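Local atomic coordinates of flagellar motor switch protein FliG (Aquifex aeolicus, PDB entry 3HJL), a protein that probably forms part of the rotor-mounted switch complex of the bacterial flagellar motor, contacting motor components that determine the direction of flagellar rotation. Residues A[107-112]-A[181-186]; A[136-141]-A[165-170]; A[253-258]-A[280-285]; A[266-271]-A[295-300]. All coordinates share one frame; numbering follows the deposited sequence.

Contact 1 (A[107-112]-A[181-186]); sequences EKILKE and ILLEEI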
loop_
_atom_site.group_PDB
_atom_site.type_symbol
_atom_site.label_atom_id
_atom_site.label_comp_id
_atom_site.label_asym_id
_atom_site.label_seq_id
_atom_site.Cartn_x
_atom_site.Cartn_y
_atom_site.Cartn_z
ATOM N N GLU A 107 3.505 4.336 -17.356
ATOM C CA GLU A 107 4.837 4.692 -17.858
ATOM C C GLU A 107 5.840 4.896 -16.721
ATOM O O GLU A 107 6.969 4.423 -16.799
ATOM C CB GLU A 107 4.774 5.950 -18.736
ATOM C CG GLU A 107 6.152 6.451 -19.215
ATOM C CD GLU A 107 6.057 7.563 -20.244
ATOM O OE1 GLU A 107 6.496 8.692 -19.945
ATOM O OE2 GLU A 107 5.527 7.314 -21.341
ATOM N N LYS A 108 5.421 5.597 -15.672
ATOM C CA LYS A 108 6.269 5.835 -14.498
ATOM C C LYS A 108 6.678 4.508 -13.815
ATOM O O LYS A 108 7.821 4.331 -13.437
ATOM C CB LYS A 108 5.528 6.758 -13.519
ATOM C CG LYS A 108 6.210 7.003 -12.167
ATOM C CD LYS A 108 5.442 8.035 -11.310
ATOM C CE LYS A 108 3.993 7.607 -10.969
ATOM N NZ LYS A 108 3.881 6.244 -10.345
ATOM N N ILE A 109 5.727 3.602 -13.667
ATOM C CA ILE A 109 5.978 2.294 -13.088
ATOM C C ILE A 109 6.976 1.496 -13.927
ATOM O O ILE A 109 7.952 0.964 -13.390
ATOM C CB ILE A 109 4.648 1.492 -12.921
ATOM C CG1 ILE A 109 3.747 2.119 -11.832
ATOM C CG2 ILE A 109 4.918 0.063 -12.573
ATOM C CD1 ILE A 109 4.391 2.211 -10.454
ATOM N N LEU A 110 6.756 1.446 -15.240
ATOM C CA LEU A 110 7.645 0.702 -16.138
ATOM C C LEU A 110 9.050 1.333 -16.256
ATOM O O LEU A 110 10.024 0.622 -16.487
ATOM C CB LEU A 110 6.984 0.492 -17.511
ATOM C CG LEU A 110 5.692 -0.372 -17.551
ATOM C CD1 LEU A 110 5.154 -0.459 -18.982
ATOM C CD2 LEU A 110 5.858 -1.786 -16.993
ATOM N N LYS A 111 9.164 2.647 -16.047
ATOM C CA LYS A 111 10.482 3.303 -15.964
ATOM C C LYS A 111 11.274 2.851 -14.726
ATOM O O LYS A 111 12.494 2.725 -14.787
ATOM C CB LYS A 111 10.351 4.826 -15.950
ATOM C CG LYS A 111 10.119 5.453 -17.313
ATOM C CD LYS A 111 10.011 6.975 -17.188
ATOM C CE LYS A 111 9.801 7.639 -18.546
ATOM N NZ LYS A 111 9.837 9.128 -18.447
ATOM N N GLU A 112 10.584 2.650 -13.601
ATOM C CA GLU A 112 11.214 2.115 -12.394
ATOM C C GLU A 112 11.683 0.677 -12.588
ATOM O O GLU A 112 12.704 0.275 -12.022
ATOM C CB GLU A 112 10.263 2.189 -11.200
ATOM C CG GLU A 112 9.942 3.596 -10.742
ATOM C CD GLU A 112 11.158 4.350 -10.202
ATOM O OE1 GLU A 112 11.918 3.784 -9.370
ATOM O OE2 GLU A 112 11.335 5.519 -10.604
ATOM N N ILE A 181 3.788 -5.348 -8.247
ATOM C CA ILE A 181 4.058 -6.545 -7.414
ATOM C C ILE A 181 5.540 -6.949 -7.491
ATOM O O ILE A 181 6.115 -7.422 -6.502
ATOM C CB ILE A 181 3.166 -7.766 -7.836
ATOM C CG1 ILE A 181 1.694 -7.525 -7.461
ATOM C CG2 ILE A 181 3.660 -9.099 -7.192
ATOM C CD1 ILE A 181 1.432 -7.385 -5.960
ATOM N N LEU A 182 6.141 -6.761 -8.664
ATOM C CA LEU A 182 7.555 -7.071 -8.886
ATOM C C LEU A 182 8.421 -6.044 -8.114
ATOM O O LEU A 182 9.403 -6.425 -7.470
ATOM C CB LEU A 182 7.880 -7.086 -10.403
ATOM C CG LEU A 182 9.143 -7.859 -10.864
ATOM C CD1 LEU A 182 9.086 -8.277 -12.344
ATOM C CD2 LEU A 182 10.412 -7.053 -10.597
ATOM N N LEU A 183 8.010 -4.770 -8.109
ATOM C CA LEU A 183 8.734 -3.723 -7.359
ATOM C C LEU A 183 8.675 -3.929 -5.845
ATOM O O LEU A 183 9.652 -3.707 -5.155
ATOM C CB LEU A 183 8.214 -2.326 -7.731
ATOM C CG LEU A 183 8.656 -1.863 -9.123
ATOM C CD1 LEU A 183 7.813 -0.697 -9.618
ATOM C CD2 LEU A 183 10.154 -1.517 -9.105
ATOM N N GLU A 184 7.515 -4.333 -5.350
ATOM C CA GLU A 184 7.327 -4.709 -3.942
ATOM C C GLU A 184 8.109 -5.963 -3.530
ATOM O O GLU A 184 8.564 -6.070 -2.394
ATOM C CB GLU A 184 5.839 -4.949 -3.669
ATOM C CG GLU A 184 5.042 -3.668 -3.682
ATOM C CD GLU A 184 3.534 -3.876 -3.666
ATOM O OE1 GLU A 184 3.030 -4.938 -4.113
ATOM O OE2 GLU A 184 2.851 -2.944 -3.214
ATOM N N GLU A 185 8.218 -6.923 -4.442
ATOM C CA GLU A 185 9.003 -8.129 -4.210
ATOM C C GLU A 185 10.506 -7.810 -4.116
ATOM O O GLU A 185 11.226 -8.420 -3.335
ATOM C CB GLU A 185 8.743 -9.143 -5.334
ATOM C CG GLU A 185 9.375 -10.522 -5.118
ATOM C CD GLU A 185 8.971 -11.166 -3.794
ATOM O OE1 GLU A 185 7.786 -11.036 -3.403
ATOM O OE2 GLU A 185 9.841 -11.789 -3.145
ATOM N N ILE A 186 10.959 -6.866 -4.929
ATOM C CA ILE A 186 12.347 -6.394 -4.911
ATOM C C ILE A 186 12.624 -5.674 -3.594
ATOM O O ILE A 186 13.678 -5.854 -2.981
ATOM C CB ILE A 186 12.619 -5.434 -6.117
ATOM C CG1 ILE A 186 12.614 -6.227 -7.425
ATOM C CG2 ILE A 186 13.961 -4.713 -5.957
ATOM C CD1 ILE A 186 12.445 -5.386 -8.661
#
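L183 of helix 172-193 meets I109 and E112, two residues one turn apart on helix 93-114, and a single methyl group, L183 CD1, does all the touching. The apolar part of the contact is loose: L183 CD1 lies 4.2 Å from I109 CG2 and 4.1 Å from E112 CB. The same methyl also comes to 4.1 Å from I109 O, so it meets backbone as well as side chain. L183 carries its CG anti to the carbonyl carbon (chi1 -73°), and from there the branch reaches across to the other helix. The closest pair of CA atoms is E112 CA and L183 CA, 8.1 Å apart.

No hydrogen bond or salt bridge crosses between the two segments. E112 meets L183 through CB, while its chain bends at chi2 (-65°) and its OE2 forms a salt bridge with K115.

I109 also packs on K176, A179 and Q180 of helix 172-193, and L183 on I113, which extends the seam both ways. Such helix-on-helix packing suits an all-helical armadillo-type protein; here it joins helix 93-114, most of which falls in the N-terminal family region, to the long helix 172-193 of the middle domain.

Contact 2 (A[136-141]-A[165-170]); sequences FLSQLS and ATLENV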
loop_
_atom_site.group_PDB
_atom_site.type_symbol
_atom_site.label_atom_id
_atom_site.label_comp_id
_atom_site.label_asym_id
_atom_site.label_seq_id
_atom_site.Cartn_x
_atom_site.Cartn_y
_atom_site.Cartn_z
ATOM N N PHE A 136 4.382 -9.022 -19.929
ATOM C CA PHE A 136 5.265 -8.055 -19.237
ATOM C C PHE A 136 6.349 -7.503 -20.178
ATOM O O PHE A 136 6.541 -6.288 -20.265
ATOM C CB PHE A 136 5.926 -8.731 -18.024
ATOM C CG PHE A 136 6.724 -7.792 -17.143
ATOM C CD1 PHE A 136 6.088 -6.992 -16.215
ATOM C CD2 PHE A 136 8.111 -7.766 -17.202
ATOM C CE1 PHE A 136 6.813 -6.149 -15.387
ATOM C CE2 PHE A 136 8.849 -6.914 -16.378
ATOM C CZ PHE A 136 8.198 -6.114 -15.467
ATOM N N LEU A 137 7.054 -8.401 -20.868
ATOM C CA LEU A 137 8.098 -8.002 -21.808
ATOM C C LEU A 137 7.568 -7.217 -23.005
ATOM O O LEU A 137 8.271 -6.349 -23.506
ATOM C CB LEU A 137 8.930 -9.206 -22.290
ATOM C CG LEU A 137 9.850 -9.912 -21.277
ATOM C CD1 LEU A 137 10.747 -10.901 -21.994
ATOM C CD2 LEU A 137 10.694 -8.940 -20.494
ATOM N N SER A 138 6.329 -7.485 -23.433
ATOM C CA SER A 138 5.703 -6.736 -24.544
ATOM C C SER A 138 5.663 -5.217 -24.300
ATOM O O SER A 138 5.670 -4.453 -25.252
ATOM C CB SER A 138 4.265 -7.217 -24.813
ATOM O OG SER A 138 3.335 -6.648 -23.890
ATOM N N GLN A 139 5.613 -4.804 -23.028
ATOM C CA GLN A 139 5.536 -3.387 -22.643
ATOM C C GLN A 139 6.869 -2.715 -22.338
ATOM O O GLN A 139 6.889 -1.515 -22.080
ATOM C CB GLN A 139 4.616 -3.238 -21.416
ATOM C CG GLN A 139 3.186 -3.692 -21.646
ATOM C CD GLN A 139 2.542 -2.969 -22.790
ATOM O OE1 GLN A 139 2.168 -1.800 -22.674
ATOM N NE2 GLN A 139 2.434 -3.648 -23.923
ATOM N N LEU A 140 7.971 -3.470 -22.357
ATOM C CA LEU A 140 9.295 -2.922 -22.062
ATOM C C LEU A 140 9.994 -2.496 -23.349
ATOM O O LEU A 140 9.540 -2.816 -24.437
ATOM C CB LEU A 140 10.159 -3.950 -21.332
ATOM C CG LEU A 140 9.673 -4.458 -19.980
ATOM C CD1 LEU A 140 10.661 -5.513 -19.458
ATOM C CD2 LEU A 140 9.499 -3.331 -18.987
ATOM N N SER A 141 11.105 -1.770 -23.209
ATOM C CA SER A 141 11.886 -1.350 -24.359
ATOM C C SER A 141 12.569 -2.601 -24.931
ATOM O O SER A 141 12.914 -3.502 -24.166
ATOM C CB SER A 141 12.926 -0.286 -23.965
ATOM O OG SER A 141 14.013 -0.838 -23.248
ATOM N N ALA A 165 5.010 -12.904 -29.936
ATOM C CA ALA A 165 4.653 -12.910 -31.363
ATOM C C ALA A 165 3.150 -13.060 -31.621
ATOM O O ALA A 165 2.608 -12.449 -32.548
ATOM C CB ALA A 165 5.425 -14.029 -32.103
ATOM N N THR A 166 2.492 -13.889 -30.816
ATOM C CA THR A 166 1.070 -14.168 -30.979
ATOM C C THR A 166 0.149 -13.116 -30.334
ATOM O O THR A 166 -1.063 -13.160 -30.552
ATOM C CB THR A 166 0.720 -15.569 -30.421
ATOM O OG1 THR A 166 1.042 -15.625 -29.028
ATOM C CG2 THR A 166 1.503 -16.635 -31.146
ATOM N N LEU A 167 0.706 -12.178 -29.555
ATOM C CA LEU A 167 -0.107 -11.140 -28.898
ATOM C C LEU A 167 -0.766 -10.232 -29.911
ATOM O O LEU A 167 -0.134 -9.810 -30.875
ATOM C CB LEU A 167 0.728 -10.264 -27.929
ATOM C CG LEU A 167 1.251 -10.897 -26.630
ATOM C CD1 LEU A 167 2.066 -9.904 -25.818
ATOM C CD2 LEU A 167 0.119 -11.456 -25.781
ATOM N N GLU A 168 -2.063 -10.016 -29.729
ATOM C CA GLU A 168 -2.824 -9.025 -30.497
ATOM C C GLU A 168 -3.300 -7.880 -29.604
ATOM O O GLU A 168 -3.603 -6.804 -30.104
ATOM C CB GLU A 168 -4.029 -9.688 -31.153
ATOM C CG GLU A 168 -3.665 -10.728 -32.207
ATOM C CD GLU A 168 -4.845 -11.588 -32.597
ATOM O OE1 GLU A 168 -5.981 -11.063 -32.642
ATOM O OE2 GLU A 168 -4.636 -12.795 -32.840
ATOM N N ASN A 169 -3.390 -8.142 -28.291
ATOM C CA ASN A 169 -3.841 -7.182 -27.286
ATOM C C ASN A 169 -3.043 -7.358 -25.989
ATOM O O ASN A 169 -2.503 -8.437 -25.714
ATOM C CB ASN A 169 -5.317 -7.445 -26.934
ATOM C CG ASN A 169 -6.279 -6.939 -27.980
ATOM O OD1 ASN A 169 -6.492 -5.736 -28.111
ATOM N ND2 ASN A 169 -6.950 -7.859 -28.656
ATOM N N VAL A 170 -3.034 -6.308 -25.179
ATOM C CA VAL A 170 -2.456 -6.334 -23.839
ATOM C C VAL A 170 -3.232 -5.367 -22.950
ATOM O O VAL A 170 -3.396 -4.217 -23.314
ATOM C CB VAL A 170 -0.945 -5.914 -23.839
ATOM C CG1 VAL A 170 -0.749 -4.587 -24.541
ATOM C CG2 VAL A 170 -0.421 -5.818 -22.417
#
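With OG of S138 lodged between its backbone N and carbonyl carbon (chi1 80°), and the chain of Q139 folded back at chi2 (-57°), the two neighbouring side chains present their ends together to L167 and V170. The bend carries the Q139 amide to S138, where Q139 NE2 donates to S138 OG over 3.1 Å. This bond is nearly straight, 174° at the hydrogen, and the acceptor lies almost in the amide plane. S138 OG is bonded to L135 O as well, so the hydroxyl has two partners and helps to fix the rotation of the amide.

This contact belongs to the armadillo-like helical middle domain, where the turn closing helix 130-137 (type I, L137 to L140) meets the loop that leads from helix 154-166 to helix 172-193. The EHPQR motif is close by: L167 packs on Q131, and its side chain is about 6 Å from that of R163.

Between the two segments the touching is by methyl groups. L167 CD1 abuts S138 CB at 3.6 Å, with S138 OG 4.0 Å from the same methyl. V170 approaches Q139 from the opposite direction and lays both its methyls over one face of the amide, V170 CG1 being 3.4 Å from Q139 NE2. V170 CG2 also reaches S138 OG, at 4.1 Å. This valine also rests on L135, and both it and Q139 pack on V175 of helix 172-193.

Contact 3 (A[253-258]-A[280-285]); sequences EILKVV and SNMSKR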
loop_
_atom_site.group_PDB
_atom_site.type_symbol
_atom_site.label_atom_id
_atom_site.label_comp_id
_atom_site.label_asym_id
_atom_site.label_seq_id
_atom_site.Cartn_x
_atom_site.Cartn_y
_atom_site.Cartn_z
ATOM N N GLU A 253 15.053 3.215 47.533
ATOM C CA GLU A 253 13.979 4.151 47.182
ATOM C C GLU A 253 12.913 3.516 46.283
ATOM O O GLU A 253 11.735 3.875 46.367
ATOM C CB GLU A 253 14.549 5.405 46.512
ATOM C CG GLU A 253 15.545 6.204 47.361
ATOM C CD GLU A 253 14.975 6.684 48.692
ATOM O OE1 GLU A 253 13.748 6.914 48.791
ATOM O OE2 GLU A 253 15.770 6.840 49.640
ATOM N N ILE A 254 13.333 2.589 45.416
ATOM C CA ILE A 254 12.409 1.839 44.559
ATOM C C ILE A 254 11.551 0.879 45.406
ATOM O O ILE A 254 10.336 0.792 45.215
ATOM C CB ILE A 254 13.166 1.043 43.463
ATOM C CG1 ILE A 254 13.796 1.995 42.442
ATOM C CG2 ILE A 254 12.220 0.103 42.739
ATOM C CD1 ILE A 254 14.925 1.362 41.645
ATOM N N LEU A 255 12.191 0.175 46.341
ATOM C CA LEU A 255 11.493 -0.732 47.266
ATOM C C LEU A 255 10.471 -0.008 48.163
ATOM O O LEU A 255 9.496 -0.616 48.614
ATOM C CB LEU A 255 12.504 -1.496 48.131
ATOM C CG LEU A 255 13.335 -2.564 47.414
ATOM C CD1 LEU A 255 14.549 -2.968 48.244
ATOM C CD2 LEU A 255 12.473 -3.785 47.094
ATOM N N LYS A 256 10.709 1.277 48.432
ATOM C CA LYS A 256 9.745 2.121 49.160
ATOM C C LYS A 256 8.443 2.417 48.374
ATOM O O LYS A 256 7.416 2.675 48.986
ATOM C CB LYS A 256 10.405 3.447 49.587
ATOM C CG LYS A 256 11.379 3.304 50.756
ATOM C CD LYS A 256 12.190 4.575 50.998
ATOM C CE LYS A 256 13.107 4.420 52.215
ATOM N NZ LYS A 256 14.080 5.540 52.361
ATOM N N VAL A 257 8.487 2.338 47.039
ATOM C CA VAL A 257 7.335 2.695 46.174
ATOM C C VAL A 257 6.666 1.506 45.460
ATOM O O VAL A 257 5.433 1.443 45.414
ATOM C CB VAL A 257 7.718 3.786 45.117
ATOM C CG1 VAL A 257 8.939 3.387 44.329
ATOM C CG2 VAL A 257 6.546 4.070 44.176
ATOM N N VAL A 258 7.458 0.584 44.900
ATOM C CA VAL A 258 6.890 -0.560 44.154
ATOM C C VAL A 258 6.081 -1.533 45.024
ATOM O O VAL A 258 6.406 -1.775 46.186
ATOM C CB VAL A 258 7.956 -1.399 43.336
ATOM C CG1 VAL A 258 8.519 -0.594 42.201
ATOM C CG2 VAL A 258 9.069 -1.943 44.232
ATOM N N SER A 280 19.068 -8.155 48.267
ATOM C CA SER A 280 20.135 -7.729 49.184
ATOM C C SER A 280 19.861 -6.388 49.866
ATOM O O SER A 280 20.558 -6.037 50.813
ATOM C CB SER A 280 21.469 -7.637 48.448
ATOM O OG SER A 280 21.432 -6.609 47.478
ATOM N N ASN A 281 18.892 -5.627 49.352
ATOM C CA ASN A 281 18.503 -4.337 49.928
ATOM C C ASN A 281 17.234 -4.392 50.795
ATOM O O ASN A 281 16.818 -3.374 51.351
ATOM C CB ASN A 281 18.371 -3.297 48.811
ATOM C CG ASN A 281 19.729 -2.833 48.287
ATOM O OD1 ASN A 281 20.573 -2.375 49.052
ATOM N ND2 ASN A 281 19.938 -2.951 46.980
ATOM N N MET A 282 16.637 -5.579 50.920
ATOM C CA MET A 282 15.524 -5.802 51.853
ATOM C C MET A 282 16.107 -6.297 53.176
ATOM O O MET A 282 17.313 -6.544 53.281
ATOM C CB MET A 282 14.566 -6.875 51.320
ATOM C CG MET A 282 14.041 -6.645 49.917
ATOM S SD MET A 282 13.029 -8.026 49.377
ATOM C CE MET A 282 12.855 -7.659 47.631
ATOM N N SER A 283 15.244 -6.456 54.177
ATOM C CA SER A 283 15.640 -7.057 55.444
ATOM C C SER A 283 15.718 -8.575 55.248
ATOM O O SER A 283 15.189 -9.112 54.265
ATOM C CB SER A 283 14.629 -6.715 56.543
ATOM O OG SER A 283 13.335 -7.168 56.190
ATOM N N LYS A 284 16.394 -9.246 56.173
ATOM C CA LYS A 284 16.567 -10.704 56.145
ATOM C C LYS A 284 15.225 -11.439 56.046
ATOM O O LYS A 284 15.061 -12.337 55.222
ATOM C CB LYS A 284 17.328 -11.152 57.410
ATOM C CG LYS A 284 17.625 -12.650 57.516
ATOM C CD LYS A 284 18.404 -12.961 58.792
ATOM C CE LYS A 284 18.560 -14.462 59.017
ATOM N NZ LYS A 284 17.249 -15.147 59.229
ATOM N N ARG A 285 14.277 -11.034 56.887
ATOM C CA ARG A 285 12.939 -11.639 56.935
ATOM C C ARG A 285 12.070 -11.281 55.724
ATOM O O ARG A 285 11.331 -12.138 55.228
ATOM C CB ARG A 285 12.220 -11.259 58.243
ATOM C CG ARG A 285 11.791 -9.797 58.338
ATOM C CD ARG A 285 11.298 -9.456 59.707
ATOM N NE ARG A 285 10.779 -8.088 59.739
ATOM C CZ ARG A 285 11.524 -6.990 59.850
ATOM N NH1 ARG A 285 12.859 -7.041 59.840
ATOM N NH2 ARG A 285 10.917 -5.815 59.899
#
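The closest CA atoms of the two segments are L255 CA, near the end of helix 248-255, and M282 CA, in the short link between helices 272-279 and 284-296, 7.9 Å apart. L255 fills that interval, and its two methyl groups divide the work. L255 CD1 settles against N281, 3.9 Å from N281 CB and equally far from N281 O. The other branch meets the thioether end of M282, L255 CD2 being 3.9 Å from M282 CE.

Both partners cross the leucine at about a right angle. M282 is extended beyond CG (chi2 176°), which brings its terminal methyl to the leucine although the side chain does not start out in that direction; M282 CG brushes L255 CD1 on the way, at 4.1 Å. The polar end of N281 is engaged elsewhere: its ND2 bonds D248 at the start of helix 248-255, and what N281 turns to L255 is its CB and backbone carbonyl.

F278 also packs on L255, and L263 of helix 260-268 touches both L255 and M282. The link ends at S283, the N-cap of helix 284-296, whose OG bonds A286 N. A helix end packed against the turn between two later helices fits the all-helical, armadillo-type architecture of the C-terminal domain.

Contact 4 (A[266-271]-A[295-300]); sequences ALLGAP and EALGPV
In the C-terminal domain of this armadillo-type protein, the end of helix 260-268 packs against the connection that runs from helix 284-296 to helix 302-320, and L268 on one side meets L297 and V300 on the other. The contact is wholly apolar. One methyl of the leucine, L268 CD1, serves both partners: it sits 3.6 Å from V300 CG2 and 3.7 Å from V300 CB, a close fit, and more loosely at 4.1 Å from L297 CD1. L268 and V300 cross at about a right angle, and the tip of the leucine runs into the branch point of the valine. V300 sets CG1 anti to its own backbone N (chi1 175°), which leaves CG2 as the branch that L268 meets.

The backbone between the two partners probably helps both to face L268. G298 takes a positive phi (78°), which takes the chain out of helical geometry, and after P299 the chain is extended at V300. The CB atoms of L297 and V300 both point toward the 266-271 segment. The nearest CA atoms, L268 CA and V300 CA, are 8.4 Å apart.

The surrounding helices close in on this cluster. I305 of helix 302-320 touches both L268 and V300, while L297 leans on M264 and I265 one turn back along helix 260-268, where V300 also reaches I265. Next to L268, L267 packs on F290 and M294 of helix 284-296, and A266 O accepts a hydrogen bond from Q309 NE2 of helix 302-320.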
loop_
_atom_site.group_PDB
_atom_site.type_symbol
_atom_site.label_atom_id
_atom_site.label_comp_id
_atom_site.label_asym_id
_atom_site.label_seq_id
_atom_site.Cartn_x
_atom_site.Cartn_y
_atom_site.Cartn_z
ATOM N N ALA A 266 7.720 -9.491 38.270
ATOM C CA ALA A 266 8.786 -8.931 37.422
ATOM C C ALA A 266 10.090 -9.703 37.535
ATOM O O ALA A 266 10.791 -9.893 36.534
ATOM C CB ALA A 266 9.037 -7.474 37.781
ATOM N N LEU A 267 10.424 -10.112 38.758
ATOM C CA LEU A 267 11.668 -10.830 39.018
ATOM C C LEU A 267 11.663 -12.303 38.601
ATOM O O LEU A 267 12.721 -12.902 38.522
ATOM C CB LEU A 267 12.100 -10.668 40.478
ATOM C CG LEU A 267 12.576 -9.262 40.897
ATOM C CD1 LEU A 267 12.911 -9.251 42.351
ATOM C CD2 LEU A 267 13.782 -8.789 40.095
ATOM N N LEU A 268 10.492 -12.875 38.307
ATOM C CA LEU A 268 10.414 -14.263 37.808
ATOM C C LEU A 268 11.166 -14.431 36.492
ATOM O O LEU A 268 11.866 -15.424 36.300
ATOM C CB LEU A 268 8.958 -14.714 37.604
ATOM C CG LEU A 268 8.092 -14.983 38.827
ATOM C CD1 LEU A 268 6.675 -15.316 38.376
ATOM C CD2 LEU A 268 8.670 -16.126 39.657
ATOM N N GLY A 269 11.020 -13.451 35.597
ATOM C CA GLY A 269 11.739 -13.438 34.315
ATOM C C GLY A 269 12.982 -12.554 34.312
ATOM O O GLY A 269 13.392 -12.080 33.245
ATOM N N ALA A 270 13.595 -12.357 35.488
ATOM C CA ALA A 270 14.769 -11.488 35.639
ATOM C C ALA A 270 16.029 -12.328 35.867
ATOM O O ALA A 270 15.938 -13.431 36.428
ATOM C CB ALA A 270 14.570 -10.531 36.803
ATOM N N PRO A 271 17.210 -11.822 35.422
ATOM C CA PRO A 271 18.473 -12.508 35.717
ATOM C C PRO A 271 18.769 -12.562 37.212
ATOM O O PRO A 271 18.274 -11.725 37.969
ATOM C CB PRO A 271 19.518 -11.647 35.000
ATOM C CG PRO A 271 18.769 -10.898 33.980
ATOM C CD PRO A 271 17.434 -10.642 34.563
ATOM N N GLU A 295 7.951 -18.515 44.871
ATOM C CA GLU A 295 7.627 -19.909 44.508
ATOM C C GLU A 295 6.115 -20.177 44.647
ATOM O O GLU A 295 5.542 -20.953 43.876
ATOM C CB GLU A 295 8.425 -20.900 45.366
ATOM C CG GLU A 295 8.279 -22.375 44.930
ATOM C CD GLU A 295 9.181 -23.334 45.706
ATOM O OE1 GLU A 295 10.330 -22.959 46.024
ATOM O OE2 GLU A 295 8.750 -24.479 45.969
ATOM N N ALA A 296 5.484 -19.516 45.623
ATOM C CA ALA A 296 4.038 -19.619 45.877
ATOM C C ALA A 296 3.134 -19.199 44.707
ATOM O O ALA A 296 1.978 -19.622 44.644
ATOM C CB ALA A 296 3.678 -18.797 47.108
ATOM N N LEU A 297 3.643 -18.339 43.821
ATOM C CA LEU A 297 2.877 -17.828 42.677
ATOM C C LEU A 297 2.475 -18.893 41.645
ATOM O O LEU A 297 1.394 -18.809 41.059
ATOM C CB LEU A 297 3.662 -16.720 41.966
ATOM C CG LEU A 297 3.893 -15.414 42.727
ATOM C CD1 LEU A 297 4.890 -14.551 41.978
ATOM C CD2 LEU A 297 2.582 -14.656 42.959
ATOM N N GLY A 298 3.352 -19.867 41.403
ATOM C CA GLY A 298 3.084 -20.907 40.413
ATOM C C GLY A 298 3.330 -20.377 39.007
ATOM O O GLY A 298 4.026 -19.370 38.845
ATOM N N PRO A 299 2.742 -21.028 37.980
ATOM C CA PRO A 299 3.019 -20.611 36.598
ATOM C C PRO A 299 2.386 -19.265 36.220
ATOM O O PRO A 299 1.162 -19.139 36.215
ATOM C CB PRO A 299 2.423 -21.744 35.763
ATOM C CG PRO A 299 1.338 -22.312 36.609
ATOM C CD PRO A 299 1.793 -22.158 38.035
ATOM N N VAL A 300 3.233 -18.282 35.923
ATOM C CA VAL A 300 2.811 -16.927 35.554
ATOM C C VAL A 300 3.141 -16.694 34.087
ATOM O O VAL A 300 4.247 -17.009 33.651
ATOM C CB VAL A 300 3.561 -15.873 36.397
ATOM C CG1 VAL A 300 3.222 -14.473 35.927
ATOM C CG2 VAL A 300 3.235 -16.049 37.885
#

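In the fold
The contacts form two well-separated pairs; contact 1 lies near the middle of the elongated chain, contact 2 across its centre from contacts 3 and 4. Contacts 1 and 2, centres about 17 Å apart, touch directly: L110 CD1 lies 3.7 Å from Q139 O, and L182 CD1 3.9 Å from F136 CZ. Contact 2 lies beside the EHPQR motif. Contacts 3 and 4, also about 17 Å apart between centres, share helix 284-296 within the C-terminal domain without touching. The centres of contacts 2 and 3 are about 76 Å apart. Contacts 2 and 4 share a spacing: S138, L167 and V170 precede L268, L297 and V300 by 130 residues each, perhaps reflecting the repeated fold.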